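Local coordinates for protein AimR transcriptional regulator (Bacillus phage phi3T, PDB 5ZVV) that activates transcription of the aimX locus as a homodimer and loses activity when the arbitrium peptide turns it monomeric, thereby deciding between phage lysis and lysogeny, at residues 6-9 and 10-13; 36-40 and 41-45; 327-330 and 331-335; 363-366 and 367-370. All coordinates share one frame; numbering follows the deposited sequence.

Contact 1. Residues 6-9 and 10-13; sequences IKNE and CEKD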
loop_
_atom_site.group_PDB
_atom_site.type_symbol
_atom_site.label_atom_id
_atom_site.label_comp_id
_atom_site.label_asym_id
_atom_site.label_seq_id
_atom_site.Cartn_x
_atom_site.Cartn_y
_atom_site.Cartn_z
ATOM N N ILE A 6 23.732 -42.025 9.892
ATOM C CA ILE A 6 24.726 -41.406 9.022
ATOM C C ILE A 6 25.984 -42.263 8.964
ATOM O O ILE A 6 26.491 -42.580 7.883
ATOM C CB ILE A 6 25.036 -39.975 9.494
ATOM C CG1 ILE A 6 23.793 -39.092 9.358
ATOM C CG2 ILE A 6 26.209 -39.398 8.710
ATOM C CD1 ILE A 6 23.864 -37.809 10.149
ATOM N N LYS A 7 26.494 -42.665 10.131
ATOM C CA LYS A 7 27.699 -43.486 10.170
ATOM C C LYS A 7 27.501 -44.805 9.432
ATOM O O LYS A 7 28.386 -45.245 8.689
ATOM C CB LYS A 7 28.111 -43.739 11.620
ATOM C CG LYS A 7 29.339 -44.625 11.763
ATOM C CD LYS A 7 29.723 -44.808 13.221
ATOM C CE LYS A 7 30.955 -45.690 13.359
ATOM N NZ LYS A 7 31.385 -45.830 14.778
ATOM N N ASN A 8 26.339 -45.444 9.612
ATOM C CA ASN A 8 26.094 -46.737 8.974
ATOM C C ASN A 8 26.104 -46.622 7.455
ATOM O O ASN A 8 26.608 -47.514 6.762
ATOM C CB ASN A 8 24.764 -47.321 9.452
ATOM C CG ASN A 8 24.781 -47.684 10.923
ATOM O OD1 ASN A 8 25.832 -47.989 11.488
ATOM N ND2 ASN A 8 23.613 -47.653 11.552
ATOM N N GLU A 9 25.543 -45.538 6.915
ATOM C CA GLU A 9 25.594 -45.333 5.471
ATOM C C GLU A 9 27.024 -45.107 5.000
ATOM O O GLU A 9 27.432 -45.626 3.953
ATOM C CB GLU A 9 24.704 -44.154 5.075
ATOM C CG GLU A 9 23.238 -44.506 4.968
ATOM C CD GLU A 9 22.975 -45.526 3.880
ATOM O OE1 GLU A 9 23.429 -45.302 2.737
ATOM O OE2 GLU A 9 22.330 -46.555 4.172
ATOM N N CYS A 10 27.804 -44.348 5.770
ATOM C CA CYS A 10 29.173 -44.032 5.381
ATOM C C CYS A 10 30.114 -45.217 5.561
ATOM O O CYS A 10 31.121 -45.311 4.848
ATOM C CB CYS A 10 29.673 -42.826 6.181
ATOM S SG CYS A 10 28.698 -41.322 5.938
ATOM N N GLU A 11 29.822 -46.123 6.498
ATOM C CA GLU A 11 30.689 -47.282 6.684
ATOM C C GLU A 11 30.596 -48.266 5.526
ATOM O O GLU A 11 31.525 -49.054 5.323
ATOM C CB GLU A 11 30.357 -48.001 7.992
ATOM C CG GLU A 11 30.774 -47.254 9.249
ATOM C CD GLU A 11 30.500 -48.049 10.512
ATOM O OE1 GLU A 11 31.463 -48.339 11.256
ATOM O OE2 GLU A 11 29.323 -48.392 10.753
ATOM N N LYS A 12 29.503 -48.241 4.768
ATOM C CA LYS A 12 29.343 -49.129 3.625
ATOM C C LYS A 12 29.990 -48.593 2.357
ATOM O O LYS A 12 30.067 -49.326 1.366
ATOM C CB LYS A 12 27.857 -49.390 3.353
ATOM C CG LYS A 12 27.296 -50.638 4.016
ATOM C CD LYS A 12 27.286 -50.518 5.529
ATOM C CE LYS A 12 26.585 -51.707 6.165
ATOM N NZ LYS A 12 25.185 -51.839 5.674
ATOM N N ASP A 13 30.453 -47.344 2.360
ATOM C CA ASP A 13 31.000 -46.724 1.154
ATOM C C ASP A 13 32.128 -45.793 1.592
ATOM O O ASP A 13 31.869 -44.696 2.099
ATOM C CB ASP A 13 29.911 -45.983 0.389
ATOM C CG ASP A 13 30.330 -45.603 -1.021
ATOM O OD1 ASP A 13 31.456 -45.091 -1.201
ATOM O OD2 ASP A 13 29.526 -45.814 -1.954
#
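The carboxylate of Glu11 has Lys7 over one face and the amide of Asn8 near its edge. Amide and carboxylate lie side by side with their planes only 24° apart, OD1 of Asn8 standing 3.6 Å from OE2 of Glu11. Over the face, CG of Lys7 lies 3.8 Å from CD of Glu11, and CE of the same lysine lies 3.4 Å from OE1. All this happens on the last turns of helix 2-11, the first of the N-terminal helices, a part that in AimR proteins is thought to carry the DNA-binding helix-turn-helix. Residues three and four apart lie here on the same flank of the helix.

The lysine chain is fully extended, with CG opposite the backbone N (chi1 178°), and it runs past the carboxylate. NZ of Lys7 therefore stops 4.3 Å from OE1 of Glu11, a pairing of opposite charges that probably attracts weakly without becoming a salt bridge. Beneath them, Glu11 N donates to Lys7 O at 2.8 Å.

On the inward side of the same helix, CG2 of Ile6 rests 4.2 Å from SG of Cys10. Both are buried: Ile6 packs on Leu49, Ile52 and Leu56 of helix 47-56, while Cys10 meets Phe32 of helix 29-36 and Ala17 of helix 14-24. Further along, Lys12 N reaches Glu9 O only weakly, at 3.4 Å. The next helix starts at once, with Asp13 as N-cap, its OD1 accepting from Leu16 N.

Contact 2. Residues 36-40 and 41-45; sequences VNTPE and KEMEN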
loop_
_atom_site.group_PDB
_atom_site.type_symbol
_atom_site.label_atom_id
_atom_site.label_comp_id
_atom_site.label_asym_id
_atom_site.label_seq_id
_atom_site.Cartn_x
_atom_site.Cartn_y
_atom_site.Cartn_z
ATOM N N VAL A 36 28.755 -36.098 13.843
ATOM C CA VAL A 36 27.356 -36.422 13.596
ATOM C C VAL A 36 26.741 -37.180 14.765
ATOM O O VAL A 36 25.516 -37.149 14.939
ATOM C CB VAL A 36 27.197 -37.213 12.281
ATOM C CG1 VAL A 36 27.745 -36.404 11.108
ATOM C CG2 VAL A 36 27.876 -38.570 12.376
ATOM N N ASN A 37 27.550 -37.846 15.587
ATOM C CA ASN A 37 27.035 -38.557 16.751
ATOM C C ASN A 37 27.007 -37.701 18.009
ATOM O O ASN A 37 26.825 -38.241 19.106
ATOM C CB ASN A 37 27.838 -39.837 17.000
ATOM C CG ASN A 37 27.409 -40.977 16.091
ATOM O OD1 ASN A 37 26.453 -41.697 16.386
ATOM N ND2 ASN A 37 28.113 -41.144 14.976
ATOM N N THR A 38 27.181 -36.392 17.877
ATOM C CA THR A 38 27.042 -35.505 19.021
ATOM C C THR A 38 25.622 -35.608 19.568
ATOM O O THR A 38 24.661 -35.571 18.786
ATOM C CB THR A 38 27.346 -34.062 18.619
ATOM O OG1 THR A 38 28.622 -33.999 17.967
ATOM C CG2 THR A 38 27.357 -33.158 19.843
ATOM N N PRO A 39 25.446 -35.773 20.878
ATOM C CA PRO A 39 24.092 -35.761 21.448
ATOM C C PRO A 39 23.342 -34.499 21.045
ATOM O O PRO A 39 23.931 -33.425 20.897
ATOM C CB PRO A 39 24.344 -35.817 22.958
ATOM C CG PRO A 39 25.664 -36.512 23.082
ATOM C CD PRO A 39 26.473 -36.078 21.890
ATOM N N GLU A 40 22.027 -34.643 20.851
ATOM C CA GLU A 40 21.234 -33.542 20.312
ATOM C C GLU A 40 21.315 -32.308 21.200
ATOM O O GLU A 40 21.431 -31.181 20.701
ATOM C CB GLU A 40 19.780 -33.978 20.133
ATOM C CG GLU A 40 19.561 -35.017 19.045
ATOM C CD GLU A 40 19.630 -36.442 19.561
ATOM O OE1 GLU A 40 20.161 -36.659 20.671
ATOM O OE2 GLU A 40 19.143 -37.348 18.853
ATOM N N LYS A 41 21.273 -32.499 22.520
ATOM C CA LYS A 41 21.331 -31.372 23.443
ATOM C C LYS A 41 22.674 -30.651 23.410
ATOM O O LYS A 41 22.755 -29.504 23.862
ATOM C CB LYS A 41 21.037 -31.844 24.868
ATOM C CG LYS A 41 19.633 -32.396 25.073
ATOM C CD LYS A 41 18.583 -31.298 24.962
ATOM C CE LYS A 41 17.195 -31.801 25.350
ATOM N NZ LYS A 41 16.692 -32.857 24.428
ATOM N N GLU A 42 23.721 -31.287 22.890
ATOM C CA GLU A 42 25.059 -30.708 22.878
ATOM C C GLU A 42 25.463 -30.161 21.519
ATOM O O GLU A 42 26.590 -29.677 21.371
ATOM C CB GLU A 42 26.085 -31.748 23.335
ATOM C CG GLU A 42 25.805 -32.311 24.711
ATOM C CD GLU A 42 26.498 -33.634 24.942
ATOM O OE1 GLU A 42 27.625 -33.815 24.435
ATOM O OE2 GLU A 42 25.906 -34.497 25.620
HETATM N N MSE A 43 24.583 -30.231 20.526
HETATM C CA MSE A 43 24.886 -29.679 19.214
HETATM C C MSE A 43 24.961 -28.162 19.275
HETATM O O MSE A 43 24.115 -27.513 19.886
HETATM C CB MSE A 43 23.842 -30.123 18.192
HETATM C CG MSE A 43 24.156 -31.462 17.571
HETATM SE SE MSE A 43 25.752 -31.353 16.459
HETATM C CE MSE A 43 24.950 -30.566 14.868
ATOM N N GLU A 44 25.983 -27.599 18.639
ATOM C CA GLU A 44 26.188 -26.159 18.694
ATOM C C GLU A 44 25.624 -25.445 17.472
ATOM O O GLU A 44 25.060 -24.353 17.603
ATOM C CB GLU A 44 27.684 -25.860 18.846
ATOM C CG GLU A 44 28.024 -24.397 19.078
ATOM C CD GLU A 44 29.452 -24.204 19.554
ATOM O OE1 GLU A 44 30.018 -25.153 20.136
ATOM O OE2 GLU A 44 30.010 -23.107 19.344
ATOM N N ASN A 45 25.743 -26.052 16.294
ATOM C CA ASN A 45 25.273 -25.448 15.055
ATOM C C ASN A 45 24.732 -26.548 14.153
ATOM O O ASN A 45 25.320 -27.627 14.066
ATOM C CB ASN A 45 26.401 -24.680 14.350
ATOM C CG ASN A 45 25.899 -23.809 13.205
ATOM O OD1 ASN A 45 24.838 -24.055 12.629
ATOM N ND2 ASN A 45 26.671 -22.783 12.869
#
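Glu42 folds back over Pro39 in a tight 3-10 turn that lies in the connection between helix 29-36 and helix 47-56. Its CB sits 4.0 Å from CG2 of Thr38. The chain then sets off beside its own backbone N (chi1 -58°) and stays extended, which carries it across the proline ring. CG of Glu42 grazes Pro39 CB, and CD comes to 3.5 Å from Pro39 CG. Of the two carboxylate oxygens, OE2 of Glu42 is nearest CG of Pro39, at 3.2 Å, while OE1 lies by the CG-CD side of that ring, 3.6 Å from both carbons. The carboxylate thus meets only ring carbons across this turn.

Below it, Glu42 N donates to Pro39 O at 2.9 Å, and Met43 N to Glu40 O at 3.3 Å. Both donors stand well above the carbonyl planes rather than on a lone pair. Polar ends lead outward: OE2 of Glu40 forms a salt bridge with Lys1, and NZ of Lys41 bonds to Glu71 O. Thr38, whose OG1 bonds to Phe35 O, is crossed at about a right angle by the buried selenomethionine Met43, with SE of Met43 lying 3.8 Å from Thr38 CB.

Contact 3. Residues 327-330 and 331-335; sequences LGFY and YYYKG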
loop_
_atom_site.group_PDB
_atom_site.type_symbol
_atom_site.label_atom_id
_atom_site.label_comp_id
_atom_site.label_asym_id
_atom_site.label_seq_id
_atom_site.Cartn_x
_atom_site.Cartn_y
_atom_site.Cartn_z
ATOM N N LEU A 327 -9.921 -13.415 -12.555
ATOM C CA LEU A 327 -10.937 -12.891 -13.461
ATOM C C LEU A 327 -10.319 -12.350 -14.742
ATOM O O LEU A 327 -10.955 -12.399 -15.801
ATOM C CB LEU A 327 -11.763 -11.815 -12.762
ATOM C CG LEU A 327 -12.839 -12.367 -11.827
ATOM C CD1 LEU A 327 -13.594 -11.239 -11.142
ATOM C CD2 LEU A 327 -13.791 -13.270 -12.600
ATOM N N GLY A 328 -9.091 -11.835 -14.670
ATOM C CA GLY A 328 -8.392 -11.456 -15.888
ATOM C C GLY A 328 -8.178 -12.641 -16.806
ATOM O O GLY A 328 -8.495 -12.589 -18.003
ATOM N N PHE A 329 -7.659 -13.743 -16.253
ATOM C CA PHE A 329 -7.558 -14.964 -17.053
ATOM C C PHE A 329 -8.931 -15.428 -17.535
ATOM O O PHE A 329 -9.097 -15.798 -18.705
ATOM C CB PHE A 329 -6.870 -16.069 -16.254
ATOM C CG PHE A 329 -5.408 -15.830 -16.030
ATOM C CD1 PHE A 329 -4.491 -16.095 -17.034
ATOM C CD2 PHE A 329 -4.949 -15.342 -14.819
ATOM C CE1 PHE A 329 -3.143 -15.876 -16.833
ATOM C CE2 PHE A 329 -3.599 -15.118 -14.612
ATOM C CZ PHE A 329 -2.696 -15.386 -15.620
ATOM N N TYR A 330 -9.927 -15.391 -16.646
ATOM C CA TYR A 330 -11.263 -15.894 -16.959
ATOM C C TYR A 330 -11.851 -15.186 -18.172
ATOM O O TYR A 330 -12.300 -15.832 -19.128
ATOM C CB TYR A 330 -12.167 -15.725 -15.734
ATOM C CG TYR A 330 -13.635 -16.020 -15.960
ATOM C CD1 TYR A 330 -14.131 -17.314 -15.858
ATOM C CD2 TYR A 330 -14.531 -14.998 -16.247
ATOM C CE1 TYR A 330 -15.473 -17.583 -16.054
ATOM C CE2 TYR A 330 -15.875 -15.256 -16.446
ATOM C CZ TYR A 330 -16.342 -16.549 -16.349
ATOM O OH TYR A 330 -17.680 -16.804 -16.547
ATOM N N TYR A 331 -11.851 -13.852 -18.156
ATOM C CA TYR A 331 -12.364 -13.118 -19.302
ATOM C C TYR A 331 -11.449 -13.226 -20.515
ATOM O O TYR A 331 -11.922 -13.045 -21.644
ATOM C CB TYR A 331 -12.572 -11.648 -18.939
ATOM C CG TYR A 331 -13.629 -11.419 -17.881
ATOM C CD1 TYR A 331 -14.967 -11.282 -18.227
ATOM C CD2 TYR A 331 -13.287 -11.344 -16.538
ATOM C CE1 TYR A 331 -15.935 -11.074 -17.264
ATOM C CE2 TYR A 331 -14.249 -11.136 -15.566
ATOM C CZ TYR A 331 -15.570 -11.002 -15.935
ATOM O OH TYR A 331 -16.533 -10.794 -14.973
ATOM N N TYR A 332 -10.161 -13.530 -20.323
ATOM C CA TYR A 332 -9.323 -13.837 -21.479
ATOM C C TYR A 332 -9.813 -15.094 -22.191
ATOM O O TYR A 332 -9.915 -15.125 -23.423
ATOM C CB TYR A 332 -7.859 -13.987 -21.062
ATOM C CG TYR A 332 -6.963 -14.455 -22.188
ATOM C CD1 TYR A 332 -6.723 -13.646 -23.292
ATOM C CD2 TYR A 332 -6.360 -15.705 -22.151
ATOM C CE1 TYR A 332 -5.910 -14.069 -24.326
ATOM C CE2 TYR A 332 -5.542 -16.136 -23.182
ATOM C CZ TYR A 332 -5.322 -15.314 -24.265
ATOM O OH TYR A 332 -4.510 -15.736 -25.292
ATOM N N TYR A 333 -10.136 -16.143 -21.429
ATOM C CA TYR A 333 -10.636 -17.374 -22.042
ATOM C C TYR A 333 -12.023 -17.173 -22.643
ATOM O O TYR A 333 -12.310 -17.667 -23.745
ATOM C CB TYR A 333 -10.655 -18.499 -21.010
ATOM C CG TYR A 333 -9.312 -18.736 -20.363
ATOM C CD1 TYR A 333 -8.154 -18.801 -21.127
ATOM C CD2 TYR A 333 -9.198 -18.877 -18.986
ATOM C CE1 TYR A 333 -6.923 -19.012 -20.539
ATOM C CE2 TYR A 333 -7.971 -19.089 -18.389
ATOM C CZ TYR A 333 -6.837 -19.154 -19.172
ATOM O OH TYR A 333 -5.617 -19.363 -18.580
ATOM N N LYS A 334 -12.899 -16.458 -21.930
ATOM C CA LYS A 334 -14.200 -16.114 -22.493
ATOM C C LYS A 334 -14.042 -15.367 -23.810
ATOM O O LYS A 334 -14.832 -15.563 -24.739
ATOM C CB LYS A 334 -15.006 -15.277 -21.500
ATOM C CG LYS A 334 -15.329 -15.987 -20.199
ATOM C CD LYS A 334 -16.569 -16.847 -20.322
ATOM C CE LYS A 334 -17.811 -15.990 -20.499
ATOM N NZ LYS A 334 -19.044 -16.819 -20.551
ATOM N N GLY A 335 -13.025 -14.508 -23.908
ATOM C CA GLY A 335 -12.766 -13.828 -25.165
ATOM C C GLY A 335 -12.253 -14.767 -26.237
ATOM O O GLY A 335 -12.615 -14.640 -27.410
#
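Local aromatic packing along one alpha-helix makes this contact, on helix 324-338 in the C-terminal part of an all-helical, TPR-like fold. Tyr330 and Tyr331, though adjacent in sequence, form a T-shaped pair: the edge of Tyr330 points at the face of Tyr331, ring centroids 5.2 Å apart and planes at 88°. The touching atom is CD2 of Tyr330, which lies over the centre of the Tyr331 ring. Different first torsions make this possible, CG of Tyr330 being turned away from its backbone N (chi1 172°) while that of Tyr331 stays beside its own (-64°).

One face of Tyr330 is used as well. The aliphatic part of Lys334 runs alongside it, and CG of Lys334 stands 4.1 Å from the Tyr330 ring centroid in a CH-pi contact, with Lys334 N bonded to Tyr330 O at 2.9 Å. Leu327 adds its CD2 at 3.7 Å from CE2 of Tyr331. Phe329 and Tyr333 run in the same direction, CB of Phe329 lying 3.9 Å from CE2 of Tyr333, while Phe329 O sits over one face of that tyrosine ring and takes the bond from Tyr333 N.

These side chains reach three neighbouring helices: Tyr333 meets Phe299 of helix 291-304, Tyr331 lies nearly parallel to Tyr350 of helix 341-353, and Tyr330 packs on Leu317 of helix 307-318.

Contact 4. Residues 363-366 and 367-370; sequences PLLQ and LERM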
loop_
_atom_site.group_PDB
_atom_site.type_symbol
_atom_site.label_atom_id
_atom_site.label_comp_id
_atom_site.label_asym_id
_atom_site.label_seq_id
_atom_site.Cartn_x
_atom_site.Cartn_y
_atom_site.Cartn_z
ATOM N N PRO A 363 -4.525 -10.625 -23.261
ATOM C CA PRO A 363 -5.542 -10.018 -24.132
ATOM C C PRO A 363 -4.957 -9.015 -25.109
ATOM O O PRO A 363 -5.398 -8.958 -26.266
ATOM C CB PRO A 363 -6.509 -9.361 -23.138
ATOM C CG PRO A 363 -5.685 -9.093 -21.946
ATOM C CD PRO A 363 -4.717 -10.221 -21.853
ATOM N N LEU A 364 -3.966 -8.231 -24.677
ATOM C CA LEU A 364 -3.347 -7.250 -25.565
ATOM C C LEU A 364 -2.821 -7.911 -26.833
ATOM O O LEU A 364 -3.149 -7.485 -27.948
ATOM C CB LEU A 364 -2.228 -6.512 -24.832
ATOM C CG LEU A 364 -2.693 -5.583 -23.709
ATOM C CD1 LEU A 364 -1.502 -5.000 -22.964
ATOM C CD2 LEU A 364 -3.574 -4.479 -24.269
ATOM N N LEU A 365 -2.008 -8.966 -26.681
ATOM C CA LEU A 365 -1.552 -9.725 -27.843
ATOM C C LEU A 365 -2.727 -10.161 -28.705
ATOM O O LEU A 365 -2.686 -10.042 -29.936
ATOM C CB LEU A 365 -0.742 -10.946 -27.401
ATOM C CG LEU A 365 0.675 -10.728 -26.864
ATOM C CD1 LEU A 365 1.218 -12.017 -26.266
ATOM C CD2 LEU A 365 1.600 -10.210 -27.956
ATOM N N GLN A 366 -3.797 -10.645 -28.072
ATOM C CA GLN A 366 -4.965 -11.058 -28.837
ATOM C C GLN A 366 -5.616 -9.863 -29.519
ATOM O O GLN A 366 -6.068 -9.967 -30.664
ATOM C CB GLN A 366 -5.959 -11.781 -27.928
ATOM C CG GLN A 366 -6.995 -12.585 -28.684
ATOM C CD GLN A 366 -6.380 -13.665 -29.553
ATOM O OE1 GLN A 366 -5.325 -14.212 -29.234
ATOM N NE2 GLN A 366 -7.039 -13.971 -30.665
ATOM N N LEU A 367 -5.655 -8.715 -28.841
ATOM C CA LEU A 367 -6.111 -7.498 -29.502
ATOM C C LEU A 367 -5.180 -7.112 -30.642
ATOM O O LEU A 367 -5.628 -6.541 -31.643
ATOM C CB LEU A 367 -6.223 -6.355 -28.492
ATOM C CG LEU A 367 -7.362 -6.445 -27.474
ATOM C CD1 LEU A 367 -7.314 -5.273 -26.506
ATOM C CD2 LEU A 367 -8.710 -6.499 -28.177
ATOM N N GLU A 368 -3.889 -7.434 -30.519
ATOM C CA GLU A 368 -2.938 -7.104 -31.575
ATOM C C GLU A 368 -3.176 -7.953 -32.817
ATOM O O GLU A 368 -3.076 -7.455 -33.944
ATOM C CB GLU A 368 -1.506 -7.282 -31.072
ATOM C CG GLU A 368 -0.448 -6.906 -32.094
ATOM C CD GLU A 368 0.961 -7.120 -31.584
ATOM O OE1 GLU A 368 1.901 -7.105 -32.407
ATOM O OE2 GLU A 368 1.130 -7.301 -30.360
ATOM N N ARG A 369 -3.486 -9.241 -32.631
ATOM C CA ARG A 369 -3.810 -10.093 -33.769
ATOM C C ARG A 369 -5.063 -9.614 -34.490
ATOM O O ARG A 369 -5.172 -9.765 -35.711
ATOM C CB ARG A 369 -4.003 -11.541 -33.315
ATOM C CG ARG A 369 -2.806 -12.183 -32.629
ATOM C CD ARG A 369 -3.121 -13.640 -32.305
ATOM N NE ARG A 369 -2.100 -14.285 -31.484
ATOM C CZ ARG A 369 -2.185 -15.538 -31.044
ATOM N NH1 ARG A 369 -3.243 -16.277 -31.347
ATOM N NH2 ARG A 369 -1.214 -16.052 -30.301
HETATM N N MSE A 370 -6.011 -9.036 -33.759
HETATM C CA MSE A 370 -7.289 -8.636 -34.335
HETATM C C MSE A 370 -7.214 -7.261 -34.988
HETATM O O MSE A 370 -8.232 -6.701 -35.395
HETATM C CB MSE A 370 -8.380 -8.652 -33.264
HETATM C CG MSE A 370 -8.530 -9.994 -32.561
HETATM SE SE MSE A 370 -9.727 -9.924 -31.021
HETATM C CE MSE A 370 -11.437 -9.823 -31.962
#
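Different first torsions bring Gln366 and Arg369 together. In Gln366, CG points away from the backbone N (chi1 -163°) and the chain then bends at its second torsion (60°); Arg369 starts beside its own N and runs straight out to NE. The amide oxygen consequently arrives over one face of the guanidinium, OE1 of Gln366 being 3.6 Å from NH1 of Arg369. With amide and guanidinium planes 65° apart, the attraction is probably electrostatic, the carbonyl dipole meeting a positive group.

On another flank Leu365 and Glu368 extend side by side, CD2 of Leu365 lying 3.8 Å from OE2 of Glu368. Leu364, buried, packs on Ile348 of helix 341-353 and on Leu377 of helix 374-380.

In the backbone, Arg369 N bonds to Leu365 O at 2.9 Å. Met370 N bonds to Gln366 O at 3.2 Å, and CG of Met370, a selenomethionine, also comes within 3.1 Å of that oxygen. Met370 is the first residue to leave helical torsions. With Leu364 and Leu367 buried on the inner side, and Gln366, Arg369 and the exposed Leu365 on the outer, this closing turn is that of an amphipathic helix in the stacked helical array of the TPR clan.

The four contacts form two groups at opposite ends of an elongated, all-helical chain. Contacts 1 and 2 belong to the N-terminal end, their centres about 19 Å apart, and touch where CD1 of Ile6 packs 4.0 Å from CB of Val36. Contacts 3 and 4 sit closer together, about 13 Å between centres, in the C-terminal part: CD1 of Tyr332 lies 3.7 Å from N of Pro363. Between the groups, centres are about 55 to 61 Å apart, and even the nearest atoms of contacts 2 and 3 are about 40 Å distant, so no direct contact joins them. Each contact is local, within one subunit, and untouched by the dimer partner.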